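PDB 7DHF: protein-tyrosine-phosphatase from Vibrio vulnificus, which probably removes phosphate from phosphotyrosine residues of proteins, as a low-molecular-weight protein tyrosine phosphatase linked to capsular polysaccharide. Local coordinates for residues A[84-89]-A[105-110]; A[75-80]-A[101-106]; A[53-58]-A[126-131]; A[118-123]-A[135-140]. The protein carries 1 engineered substitution. All blocks are in the same frame, centred on the assembly; numbering follows the deposited sequence.

Contact 1 pairs strand 85-88 with the outermost strand 108-110, and contact 2 packs beside it, their centres 10 Å apart; K107 NZ is 2.8 Å from C80 O, probably a hydrogen bond. Contacts 3 and 4 both use helix 128-146, with centres 12 Å apart, and meet where P123 packs on F131. Contact 1 reaches contact 4 through a probable hydrogen bond of 3.0 Å between I120 N and M89 O. The predicted active site lies at this junction: contact 4 holds D122, the predicted proton donor, and the side chains of M89 and I120 each come within about 4 Å of that of R18, M89 also of A12, engineered at the predicted nucleophile position. Contact 2 is remote.

Contact 1: residues A[84-89]-A[105-110]; sequences DLILVM and RGKTML
L85 and M109 meet on one face of the sheet, where CD1 of L85 lies 3.7 Å from SD of M109, the two side chains crossing at about a right angle. Beside them CD2 of L87 rests on CB of M109. I86, V88, T108 and L110 occupy the other face, and there CG1 of V88 touches CG2 of T108 at 3.9 Å, while its CG2 comes close to M109 O. W145 of helix 128-146 packs against L87 and M109 on the first face; helix 92-100 lies on the second, touching I86, V88 and T108. The paired strands are the two of the beta-alpha-beta unit 85-88, 92-100, 108-110, at one edge of the four-stranded parallel sheet. Three backbone bonds join them: I86 N to K107 O, M109 N to I86 O (2.8 Å) and V88 N to M109 O. At the outer end K107 has CG between its backbone N and carbonyl carbon (chi1 60°); its CB and CD run past D84 O, which is 3.3 Å from CB, and CE reaches I86 CD1. D84 OD2 accepts from the backbone N of N6 and K7. The ammonium end of K107 is thus held by two main-chain carbonyls, those of Y83 and C80, while D84, its OD1 6.3 Å from K107 NZ, makes no direct ion pair with it.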
loop_
_atom_site.group_PDB
_atom_site.type_symbol
_atom_site.label_atom_id
_atom_site.label_comp_id
_atom_site.label_asym_id
_atom_site.label_seq_id
_atom_site.Cartn_x
_atom_site.Cartn_y
_atom_site.Cartn_z
ATOM N N ASP A 84 -0.237 -9.277 10.258
ATOM C CA ASP A 84 0.168 -10.629 9.898
ATOM C C ASP A 84 0.879 -10.686 8.557
ATOM O O ASP A 84 1.688 -11.594 8.327
ATOM C CB ASP A 84 -1.063 -11.533 9.820
ATOM C CG ASP A 84 -1.863 -11.541 11.103
ATOM O OD1 ASP A 84 -1.274 -11.815 12.169
ATOM O OD2 ASP A 84 -3.084 -11.284 11.042
ATOM N N LEU A 85 0.579 -9.748 7.665
ATOM C CA LEU A 85 1.104 -9.747 6.311
ATOM C C LEU A 85 1.411 -8.312 5.919
ATOM O O LEU A 85 0.612 -7.408 6.177
ATOM C CB LEU A 85 0.074 -10.330 5.335
ATOM C CG LEU A 85 0.460 -10.375 3.856
ATOM C CD1 LEU A 85 1.653 -11.291 3.630
ATOM C CD2 LEU A 85 -0.729 -10.820 3.019
ATOM N N ILE A 86 2.574 -8.109 5.307
ATOM C CA ILE A 86 2.994 -6.802 4.819
ATOM C C ILE A 86 3.236 -6.922 3.323
ATOM O O ILE A 86 3.985 -7.803 2.883
ATOM C CB ILE A 86 4.264 -6.312 5.538
ATOM C CG1 ILE A 86 4.017 -6.229 7.048
ATOM C CG2 ILE A 86 4.694 -4.956 4.987
ATOM C CD1 ILE A 86 5.263 -5.973 7.864
ATOM N N LEU A 87 2.596 -6.050 2.544
ATOM C CA LEU A 87 2.715 -6.053 1.088
ATOM C C LEU A 87 3.332 -4.731 0.654
ATOM O O LEU A 87 2.716 -3.673 0.821
ATOM C CB LEU A 87 1.349 -6.253 0.436
ATOM C CG LEU A 87 0.632 -7.564 0.769
ATOM C CD1 LEU A 87 -0.726 -7.609 0.089
ATOM C CD2 LEU A 87 1.463 -8.771 0.366
ATOM N N VAL A 88 4.541 -4.789 0.094
ATOM C CA VAL A 88 5.260 -3.596 -0.342
ATOM C C VAL A 88 5.015 -3.367 -1.827
ATOM O O VAL A 88 4.784 -4.306 -2.598
ATOM C CB VAL A 88 6.772 -3.680 -0.036
ATOM C CG1 VAL A 88 7.010 -3.754 1.463
ATOM C CG2 VAL A 88 7.413 -4.867 -0.753
ATOM N N MET A 89 5.099 -2.102 -2.241
ATOM C CA MET A 89 4.819 -1.749 -3.628
ATOM C C MET A 89 6.009 -1.992 -4.548
ATOM O O MET A 89 5.814 -2.221 -5.747
ATOM C CB MET A 89 4.363 -0.292 -3.713
ATOM C CG MET A 89 2.940 -0.083 -3.232
ATOM S SD MET A 89 1.745 -0.858 -4.342
ATOM C CE MET A 89 0.265 -0.822 -3.335
ATOM N N ARG A 105 10.780 -9.603 8.198
ATOM C CA ARG A 105 11.163 -10.181 6.912
ATOM C C ARG A 105 10.207 -11.294 6.501
ATOM O O ARG A 105 9.739 -11.340 5.358
ATOM C CB ARG A 105 12.591 -10.726 7.000
ATOM C CG ARG A 105 13.119 -11.339 5.702
ATOM C CD ARG A 105 14.115 -12.459 5.973
ATOM N NE ARG A 105 13.480 -13.634 6.570
ATOM C CZ ARG A 105 12.843 -14.579 5.884
ATOM N NH1 ARG A 105 12.740 -14.501 4.563
ATOM N NH2 ARG A 105 12.300 -15.609 6.520
ATOM N N GLY A 106 9.907 -12.202 7.430
ATOM C CA GLY A 106 9.191 -13.413 7.069
ATOM C C GLY A 106 7.784 -13.170 6.564
ATOM O O GLY A 106 7.245 -13.990 5.817
ATOM N N LYS A 107 7.164 -12.059 6.960
ATOM C CA LYS A 107 5.794 -11.771 6.554
ATOM C C LYS A 107 5.696 -10.653 5.524
ATOM O O LYS A 107 4.588 -10.186 5.242
ATOM C CB LYS A 107 4.925 -11.452 7.772
ATOM C CG LYS A 107 5.382 -10.256 8.579
ATOM C CD LYS A 107 4.605 -10.162 9.879
ATOM C CE LYS A 107 5.083 -9.006 10.730
ATOM N NZ LYS A 107 4.388 -8.971 12.044
ATOM N N THR A 108 6.814 -10.228 4.939
ATOM C CA THR A 108 6.821 -9.151 3.956
ATOM C C THR A 108 6.888 -9.748 2.556
ATOM O O THR A 108 7.815 -10.501 2.237
ATOM C CB THR A 108 7.988 -8.192 4.203
ATOM O OG1 THR A 108 7.833 -7.576 5.487
ATOM C CG2 THR A 108 8.040 -7.103 3.133
ATOM N N MET A 109 5.903 -9.406 1.728
ATOM C CA MET A 109 5.782 -9.914 0.370
ATOM C C MET A 109 5.473 -8.744 -0.561
ATOM O O MET A 109 5.274 -7.610 -0.120
ATOM C CB MET A 109 4.701 -11.001 0.311
ATOM C CG MET A 109 4.930 -12.119 1.326
ATOM S SD MET A 109 3.648 -13.382 1.334
ATOM C CE MET A 109 4.133 -14.357 2.755
ATOM N N LEU A 110 5.430 -9.020 -1.862
ATOM C CA LEU A 110 5.299 -7.979 -2.875
ATOM C C LEU A 110 3.836 -7.801 -3.263
ATOM O O LEU A 110 3.151 -8.775 -3.586
ATOM C CB LEU A 110 6.118 -8.344 -4.113
ATOM C CG LEU A 110 6.213 -7.264 -5.195
ATOM C CD1 LEU A 110 7.050 -6.086 -4.721
ATOM C CD2 LEU A 110 6.796 -7.847 -6.470
#

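Contact 2: residues A[75-80]-A[101-106]; sequences LTSALC and APEARG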
loop_
_atom_site.group_PDB
_atom_site.type_symbol
_atom_site.label_atom_id
_atom_site.label_comp_id
_atom_site.label_asym_id
_atom_site.label_seq_id
_atom_site.Cartn_x
_atom_site.Cartn_y
_atom_site.Cartn_z
ATOM N N LEU A 75 6.080 3.965 8.900
ATOM C CA LEU A 75 6.328 2.564 9.202
ATOM C C LEU A 75 7.288 2.456 10.380
ATOM O O LEU A 75 8.371 3.048 10.368
ATOM C CB LEU A 75 6.936 1.882 7.982
ATOM C CG LEU A 75 7.186 0.380 8.107
ATOM C CD1 LEU A 75 5.882 -0.395 8.005
ATOM C CD2 LEU A 75 8.159 -0.073 7.038
ATOM N N THR A 76 6.889 1.699 11.400
ATOM C CA THR A 76 7.729 1.456 12.563
ATOM C C THR A 76 7.732 -0.034 12.868
ATOM O O THR A 76 6.879 -0.789 12.397
ATOM C CB THR A 76 7.217 2.191 13.809
ATOM O OG1 THR A 76 5.968 1.620 14.217
ATOM C CG2 THR A 76 7.034 3.675 13.531
ATOM N N SER A 77 8.710 -0.453 13.674
ATOM C CA SER A 77 8.758 -1.844 14.109
ATOM C C SER A 77 7.515 -2.208 14.909
ATOM O O SER A 77 6.939 -3.286 14.723
ATOM C CB SER A 77 10.018 -2.083 14.940
ATOM O OG SER A 77 10.003 -3.371 15.530
ATOM N N ALA A 78 7.083 -1.316 15.805
ATOM C CA ALA A 78 5.882 -1.579 16.590
ATOM C C ALA A 78 4.665 -1.757 15.689
ATOM O O ALA A 78 3.828 -2.636 15.929
ATOM C CB ALA A 78 5.651 -0.447 17.590
ATOM N N LEU A 79 4.544 -0.927 14.651
ATOM C CA LEU A 79 3.421 -1.065 13.731
ATOM C C LEU A 79 3.448 -2.423 13.039
ATOM O O LEU A 79 2.413 -3.089 12.922
ATOM C CB LEU A 79 3.438 0.067 12.703
ATOM C CG LEU A 79 2.223 0.126 11.775
ATOM C CD1 LEU A 79 0.976 0.538 12.551
ATOM C CD2 LEU A 79 2.471 1.080 10.622
ATOM N N CYS A 80 4.625 -2.850 12.573
ATOM C CA CYS A 80 4.725 -4.127 11.872
ATOM C C CYS A 80 4.266 -5.287 12.748
ATOM O O CYS A 80 3.703 -6.262 12.237
ATOM C CB CYS A 80 6.164 -4.367 11.411
ATOM S SG CYS A 80 6.713 -3.307 10.055
ATOM N N ALA A 101 12.446 -2.885 10.706
ATOM C CA ALA A 101 11.824 -4.000 11.418
ATOM C C ALA A 101 12.390 -5.303 10.877
ATOM O O ALA A 101 11.738 -6.005 10.092
ATOM C CB ALA A 101 10.302 -3.966 11.260
ATOM N N PRO A 102 13.611 -5.665 11.274
ATOM C CA PRO A 102 14.202 -6.907 10.750
ATOM C C PRO A 102 13.365 -8.142 11.031
ATOM O O PRO A 102 13.369 -9.081 10.226
ATOM C CB PRO A 102 15.571 -6.972 11.443
ATOM C CG PRO A 102 15.439 -6.095 12.644
ATOM C CD PRO A 102 14.486 -5.008 12.260
ATOM N N GLU A 103 12.639 -8.165 12.149
ATOM C CA GLU A 103 11.792 -9.300 12.494
ATOM C C GLU A 103 10.624 -9.490 11.533
ATOM O O GLU A 103 9.978 -10.542 11.576
ATOM C CB GLU A 103 11.266 -9.162 13.928
ATOM C CG GLU A 103 10.311 -7.989 14.166
ATOM C CD GLU A 103 11.016 -6.647 14.242
ATOM O OE1 GLU A 103 12.261 -6.631 14.332
ATOM O OE2 GLU A 103 10.325 -5.608 14.209
ATOM N N ALA A 104 10.337 -8.512 10.676
ATOM C CA ALA A 104 9.193 -8.583 9.776
ATOM C C ALA A 104 9.533 -9.175 8.414
ATOM O O ALA A 104 8.650 -9.252 7.553
ATOM C CB ALA A 104 8.589 -7.188 9.588
ATOM N N ARG A 105 10.780 -9.603 8.198
ATOM C CA ARG A 105 11.163 -10.181 6.912
ATOM C C ARG A 105 10.207 -11.294 6.501
ATOM O O ARG A 105 9.739 -11.340 5.358
ATOM C CB ARG A 105 12.591 -10.726 7.000
ATOM C CG ARG A 105 13.119 -11.339 5.702
ATOM C CD ARG A 105 14.115 -12.459 5.973
ATOM N NE ARG A 105 13.480 -13.634 6.570
ATOM C CZ ARG A 105 12.843 -14.579 5.884
ATOM N NH1 ARG A 105 12.740 -14.501 4.563
ATOM N NH2 ARG A 105 12.300 -15.609 6.520
ATOM N N GLY A 106 9.907 -12.202 7.430
ATOM C CA GLY A 106 9.191 -13.413 7.069
ATOM C C GLY A 106 7.784 -13.170 6.564
ATOM O O GLY A 106 7.245 -13.990 5.817
#
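S77 turns OG anti to its backbone nitrogen (chi1 172°), while E103 places CG between its own nitrogen and carbonyl carbon (chi1 66°) and bends again at chi2, -76°. The two torsions of the glutamate fold its carboxylate back to the serine, and S77 OG donates to E103 OE2 over 2.6 Å. The hydroxyl comes from the syn side of the carboxylate, though raised out of its plane. S77 has a second conformer, in which this bond is doubtful. Beneath this polar link lies a small apolar patch: the methyl of A101 is 3.9 Å from S77 CA and 3.8 Å from C80 SG, and CB of C80 meets the methyl of A104 at 4.1 Å. The contact joins the short helix 77-80 with the 3-10 turn 102-104, which follows helix 92-100; each precedes one of two neighbouring strands, 85-88 and the outermost 108-110. T76 is the N-cap of the first helix, its OG1 accepting from L79 N at 3.0 Å. A104 N bonds to A101 O within the turn, and both methyls face the helix. On the inner side I86 of strand 85-88 packs on both C80 and A104, and L97 of helix 92-100 also touches A104. A104 O accepts from T108 OG1.

Contact 3: residues A[53-58]-A[126-131]; sequences DAMAIE and QSKEAF
D53 OD2 accepts from M55 N over 2.8 Å, and the same oxygen lies 3.5 Å from CZ of F131 across the contact. The first is the N-cap bond of helix 54-61; it reaches the carboxylate from its anti side and stands somewhat out of its plane. With CG anti to the backbone N (chi1 -175°), the aspartate brings its carboxylate up to CZ and CE1 of the ring, obliquely, the two planes 27° apart. The contact pairs two helix starts, that of 54-61 and that of 128-146, where S127 is the N-cap, within the low-molecular-weight phosphatase fold. F131 is the centrepiece. CB of M55 stands over the middle of one ring face, 3.9 Å from the centroid and 7° off the normal, a CH-pi contact, and CG of M55 follows over CD2. The methyl of A56 touches CD1 at 3.9 Å. Q126 O and S127 O lie at the ring edge, in its plane, so aromatic hydrogens point to carbonyl oxygens. M55 bends at both chi2 and chi3, which swings its sulphur away from the ring and across the extended chain of K128. V59, one turn further along helix 54-61, also packs on F131 and K128. K128 NZ forms a salt bridge with E62, while E58 OE2 remains 5.2 Å from it. D122, the predicted proton donor, has its side chain about 6 Å from that of F131. SD of M55 sits 3.7 Å from CG of K128.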
loop_
_atom_site.group_PDB
_atom_site.type_symbol
_atom_site.label_atom_id
_atom_site.label_comp_id
_atom_site.label_asym_id
_atom_site.label_seq_id
_atom_site.Cartn_x
_atom_site.Cartn_y
_atom_site.Cartn_z
ATOM N N ASP A 53 -3.294 11.602 -1.826
ATOM C CA ASP A 53 -3.195 12.561 -2.913
ATOM C C ASP A 53 -4.542 12.708 -3.611
ATOM O O ASP A 53 -5.234 11.721 -3.872
ATOM C CB ASP A 53 -2.143 12.066 -3.904
ATOM C CG ASP A 53 -1.877 13.051 -5.015
ATOM O OD1 ASP A 53 -0.839 13.744 -4.958
ATOM O OD2 ASP A 53 -2.701 13.124 -5.949
ATOM N N ALA A 54 -4.906 13.954 -3.923
ATOM C CA ALA A 54 -6.233 14.223 -4.472
ATOM C C ALA A 54 -6.487 13.432 -5.749
ATOM O O ALA A 54 -7.609 12.970 -5.987
ATOM C CB ALA A 54 -6.395 15.720 -4.734
ATOM N N MET A 55 -5.466 13.271 -6.592
ATOM C CA MET A 55 -5.673 12.533 -7.832
ATOM C C MET A 55 -5.794 11.037 -7.571
ATOM O O MET A 55 -6.527 10.342 -8.284
ATOM C CB MET A 55 -4.541 12.814 -8.819
ATOM C CG MET A 55 -4.832 12.328 -10.235
ATOM S SD MET A 55 -6.284 13.131 -10.959
ATOM C CE MET A 55 -5.631 14.760 -11.314
ATOM N N ALA A 56 -5.086 10.521 -6.563
ATOM C CA ALA A 56 -5.285 9.132 -6.163
ATOM C C ALA A 56 -6.710 8.908 -5.672
ATOM O O ALA A 56 -7.341 7.899 -6.009
ATOM C CB ALA A 56 -4.272 8.739 -5.088
ATOM N N ILE A 57 -7.241 9.845 -4.882
ATOM C CA ILE A 57 -8.622 9.730 -4.424
ATOM C C ILE A 57 -9.575 9.736 -5.611
ATOM O O ILE A 57 -10.511 8.930 -5.682
ATOM C CB ILE A 57 -8.953 10.858 -3.425
ATOM C CG1 ILE A 57 -8.045 10.772 -2.193
ATOM C CG2 ILE A 57 -10.426 10.796 -3.019
ATOM C CD1 ILE A 57 -8.236 11.903 -1.190
ATOM N N GLU A 58 -9.350 10.643 -6.563
ATOM C CA GLU A 58 -10.263 10.789 -7.692
ATOM C C GLU A 58 -10.279 9.527 -8.549
ATOM O O GLU A 58 -11.348 9.022 -8.909
ATOM C CB GLU A 58 -9.846 12.004 -8.521
ATOM C CG GLU A 58 -10.689 12.269 -9.757
ATOM C CD GLU A 58 -11.924 13.092 -9.438
ATOM O OE1 GLU A 58 -12.519 12.883 -8.359
ATOM O OE2 GLU A 58 -12.289 13.960 -10.256
ATOM N N GLN A 126 2.974 13.453 -10.835
ATOM C CA GLN A 126 2.793 13.213 -12.257
ATOM C C GLN A 126 1.328 13.435 -12.625
ATOM O O GLN A 126 0.479 13.705 -11.771
ATOM C CB GLN A 126 3.261 11.801 -12.614
ATOM C CG GLN A 126 4.757 11.600 -12.431
ATOM C CD GLN A 126 5.134 10.149 -12.232
ATOM O OE1 GLN A 126 5.002 9.330 -13.141
ATOM N NE2 GLN A 126 5.598 9.820 -11.031
ATOM N N SER A 127 1.041 13.327 -13.919
ATOM C CA SER A 127 -0.299 13.577 -14.424
ATOM C C SER A 127 -1.243 12.444 -14.027
ATOM O O SER A 127 -0.829 11.384 -13.546
ATOM C CB SER A 127 -0.273 13.717 -15.944
ATOM O OG SER A 127 0.057 12.484 -16.554
ATOM N N LYS A 128 -2.539 12.675 -14.257
ATOM C CA LYS A 128 -3.541 11.666 -13.937
ATOM C C LYS A 128 -3.237 10.344 -14.630
ATOM O O LYS A 128 -3.553 9.278 -14.091
ATOM C CB LYS A 128 -4.928 12.153 -14.358
ATOM C CG LYS A 128 -6.036 11.152 -14.080
ATOM C CD LYS A 128 -7.410 11.756 -14.303
ATOM C CE LYS A 128 -8.504 10.770 -13.940
ATOM N NZ LYS A 128 -9.862 11.366 -14.064
ATOM N N GLU A 129 -2.627 10.391 -15.819
ATOM C CA GLU A 129 -2.275 9.161 -16.523
ATOM C C GLU A 129 -1.452 8.234 -15.641
ATOM O O GLU A 129 -1.664 7.015 -15.637
ATOM C CB GLU A 129 -1.489 9.488 -17.795
ATOM C CG GLU A 129 -2.325 10.039 -18.932
ATOM C CD GLU A 129 -1.550 10.109 -20.233
ATOM O OE1 GLU A 129 -1.214 9.038 -20.781
ATOM O OE2 GLU A 129 -1.265 11.233 -20.700
ATOM N N ALA A 130 -0.494 8.790 -14.898
ATOM C CA ALA A 130 0.335 7.968 -14.022
ATOM C C ALA A 130 -0.491 7.364 -12.895
ATOM O O ALA A 130 -0.245 6.227 -12.478
ATOM C CB ALA A 130 1.488 8.799 -13.460
ATOM N N PHE A 131 -1.472 8.112 -12.387
ATOM C CA PHE A 131 -2.344 7.582 -11.344
ATOM C C PHE A 131 -3.258 6.491 -11.891
ATOM O O PHE A 131 -3.561 5.519 -11.189
ATOM C CB PHE A 131 -3.140 8.721 -10.706
ATOM C CG PHE A 131 -2.322 9.574 -9.778
ATOM C CD1 PHE A 131 -2.286 9.304 -8.421
ATOM C CD2 PHE A 131 -1.582 10.639 -10.265
ATOM C CE1 PHE A 131 -1.532 10.081 -7.567
ATOM C CE2 PHE A 131 -0.823 11.420 -9.413
ATOM C CZ PHE A 131 -0.798 11.140 -8.063
#

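Contact 4: residues A[118-123]-A[135-140]; sequences KDIPDP and YQLIDE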
loop_
_atom_site.group_PDB
_atom_site.type_symbol
_atom_site.label_atom_id
_atom_site.label_comp_id
_atom_site.label_asym_id
_atom_site.label_seq_id
_atom_site.Cartn_x
_atom_site.Cartn_y
_atom_site.Cartn_z
ATOM N N LYS A 118 5.940 -7.715 -10.265
ATOM C CA LYS A 118 6.237 -6.404 -10.825
ATOM C C LYS A 118 6.158 -5.330 -9.750
ATOM O O LYS A 118 5.261 -5.348 -8.901
ATOM C CB LYS A 118 5.228 -6.060 -11.922
ATOM C CG LYS A 118 5.639 -6.457 -13.332
ATOM C CD LYS A 118 4.464 -6.376 -14.316
ATOM C CE LYS A 118 3.764 -5.019 -14.328
ATOM N NZ LYS A 118 4.588 -3.945 -14.940
ATOM N N ASP A 119 7.096 -4.388 -9.799
ATOM C CA ASP A 119 6.999 -3.184 -8.987
ATOM C C ASP A 119 5.887 -2.287 -9.519
ATOM O O ASP A 119 5.571 -2.292 -10.712
ATOM C CB ASP A 119 8.308 -2.397 -9.038
ATOM C CG ASP A 119 9.436 -3.076 -8.293
ATOM O OD1 ASP A 119 9.187 -4.087 -7.605
ATOM O OD2 ASP A 119 10.578 -2.577 -8.382
ATOM N N ILE A 120 5.295 -1.511 -8.621
ATOM C CA ILE A 120 4.272 -0.533 -8.980
ATOM C C ILE A 120 4.864 0.854 -8.751
ATOM O O ILE A 120 5.129 1.231 -7.598
ATOM C CB ILE A 120 2.983 -0.754 -8.178
ATOM C CG1 ILE A 120 2.399 -2.129 -8.527
ATOM C CG2 ILE A 120 1.976 0.362 -8.462
ATOM C CD1 ILE A 120 1.209 -2.542 -7.698
ATOM N N PRO A 121 5.106 1.642 -9.798
ATOM C CA PRO A 121 5.836 2.903 -9.631
ATOM C C PRO A 121 5.000 4.007 -9.002
ATOM O O PRO A 121 3.775 4.064 -9.142
ATOM C CB PRO A 121 6.229 3.272 -11.065
ATOM C CG PRO A 121 5.183 2.644 -11.909
ATOM C CD PRO A 121 4.785 1.376 -11.212
ATOM N N ASP A 122 5.697 4.904 -8.316
ATOM C CA ASP A 122 5.064 6.004 -7.597
ATOM C C ASP A 122 4.544 7.048 -8.580
ATOM O O ASP A 122 5.333 7.576 -9.376
ATOM C CB ASP A 122 6.112 6.626 -6.680
ATOM C CG ASP A 122 5.544 7.699 -5.773
ATOM O OD1 ASP A 122 4.318 7.929 -5.798
ATOM O OD2 ASP A 122 6.334 8.299 -5.015
ATOM N N PRO A 123 3.253 7.374 -8.572
ATOM C CA PRO A 123 2.727 8.404 -9.479
ATOM C C PRO A 123 2.819 9.827 -8.951
ATOM O O PRO A 123 2.394 10.753 -9.653
ATOM C CB PRO A 123 1.255 7.994 -9.603
ATOM C CG PRO A 123 0.925 7.447 -8.258
ATOM C CD PRO A 123 2.175 6.733 -7.793
ATOM N N TYR A 135 -3.239 2.742 -10.481
ATOM C CA TYR A 135 -4.472 2.102 -10.037
ATOM C C TYR A 135 -4.696 0.785 -10.766
ATOM O O TYR A 135 -5.106 -0.208 -10.155
ATOM C CB TYR A 135 -5.678 3.027 -10.222
ATOM C CG TYR A 135 -6.906 2.446 -9.567
ATOM C CD1 TYR A 135 -7.229 2.768 -8.258
ATOM C CD2 TYR A 135 -7.709 1.528 -10.235
ATOM C CE1 TYR A 135 -8.328 2.217 -7.638
ATOM C CE2 TYR A 135 -8.812 0.967 -9.619
ATOM C CZ TYR A 135 -9.117 1.317 -8.321
ATOM O OH TYR A 135 -10.210 0.767 -7.694
ATOM N N GLN A 136 -4.437 0.760 -12.074
ATOM C CA GLN A 136 -4.628 -0.466 -12.842
ATOM C C GLN A 136 -3.793 -1.607 -12.274
ATOM O O GLN A 136 -4.301 -2.712 -12.051
ATOM C CB GLN A 136 -4.268 -0.221 -14.308
ATOM C CG GLN A 136 -4.470 -1.433 -15.204
ATOM C CD GLN A 136 -5.929 -1.808 -15.352
ATOM O OE1 GLN A 136 -6.807 -0.946 -15.317
ATOM N NE2 GLN A 136 -6.197 -3.096 -15.521
ATOM N N LEU A 137 -2.500 -1.361 -12.049
ATOM C CA LEU A 137 -1.639 -2.403 -11.500
ATOM C C LEU A 137 -2.085 -2.799 -10.100
ATOM O O LEU A 137 -2.111 -3.988 -9.763
ATOM C CB LEU A 137 -0.184 -1.939 -11.490
ATOM C CG LEU A 137 0.466 -1.702 -12.855
ATOM C CD1 LEU A 137 1.878 -1.168 -12.679
ATOM C CD2 LEU A 137 0.478 -2.968 -13.700
ATOM N N ILE A 138 -2.427 -1.818 -9.264
ATOM C CA ILE A 138 -2.881 -2.120 -7.910
ATOM C C ILE A 138 -4.142 -2.971 -7.955
ATOM O O ILE A 138 -4.278 -3.949 -7.210
ATOM C CB ILE A 138 -3.081 -0.815 -7.116
ATOM C CG1 ILE A 138 -1.725 -0.162 -6.840
ATOM C CG2 ILE A 138 -3.837 -1.074 -5.814
ATOM C CD1 ILE A 138 -1.812 1.245 -6.284
ATOM N N ASP A 139 -5.077 -2.618 -8.839
ATOM C CA ASP A 139 -6.327 -3.362 -8.959
ATOM C C ASP A 139 -6.065 -4.805 -9.379
ATOM O O ASP A 139 -6.538 -5.749 -8.735
ATOM C CB ASP A 139 -7.225 -2.646 -9.972
ATOM C CG ASP A 139 -8.624 -3.222 -10.035
ATOM O OD1 ASP A 139 -9.017 -3.962 -9.111
ATOM O OD2 ASP A 139 -9.339 -2.912 -11.012
ATOM N N GLU A 140 -5.310 -4.996 -10.462
ATOM C CA GLU A 140 -4.995 -6.348 -10.915
ATOM C C GLU A 140 -4.277 -7.138 -9.828
ATOM O O GLU A 140 -4.589 -8.312 -9.588
ATOM C CB GLU A 140 -4.113 -6.277 -12.161
ATOM C CG GLU A 140 -4.797 -5.710 -13.393
ATOM C CD GLU A 140 -3.882 -5.692 -14.604
ATOM O OE1 GLU A 140 -2.973 -6.546 -14.675
ATOM O OE2 GLU A 140 -4.073 -4.824 -15.484
#
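I120 packs its CG1 against CB of L137 at 3.9 Å, the two side chains lying antiparallel alongside one another. Its CD1 reaches CG1 of I138, also 3.9 Å away, and these two cross at about a right angle. The isoleucine thus lies against two successive residues of one helix turn, with CG1 anti to the carbonyl carbon (chi1 -63°). Around L137 the remaining apolar contacts are made by its two methyls. CD1 touches the ring of P121 at CD, 4.1 Å away, and CD2 meets CE of K118 at 3.9 Å, the bends at chi3 and chi4 bringing CE to the leucine methyl. Polar bonds serve the helix or reach beyond the contact. On the helix surface Q136 NE2 donates to E140 OE2 over 2.7 Å, nearly straight at 175° and using the anti lone pair of the carboxylate. I120 O accepts from NH1 of R18, a predicted active-site residue, while D119 OD1 accepts from K91 N. D122, the predicted proton donor, bonds through OD1 to Y124 N and through OD2 to a glycerol, probably from the crystallisation liquor. The loop 118-123 runs between strand 108-110 and helix 128-146, tied by I120 N to M89 O, just beyond strand 85-88, with P123 packed on A130, F131 and A134 of that helix and R18 of helix 18-29 beside it.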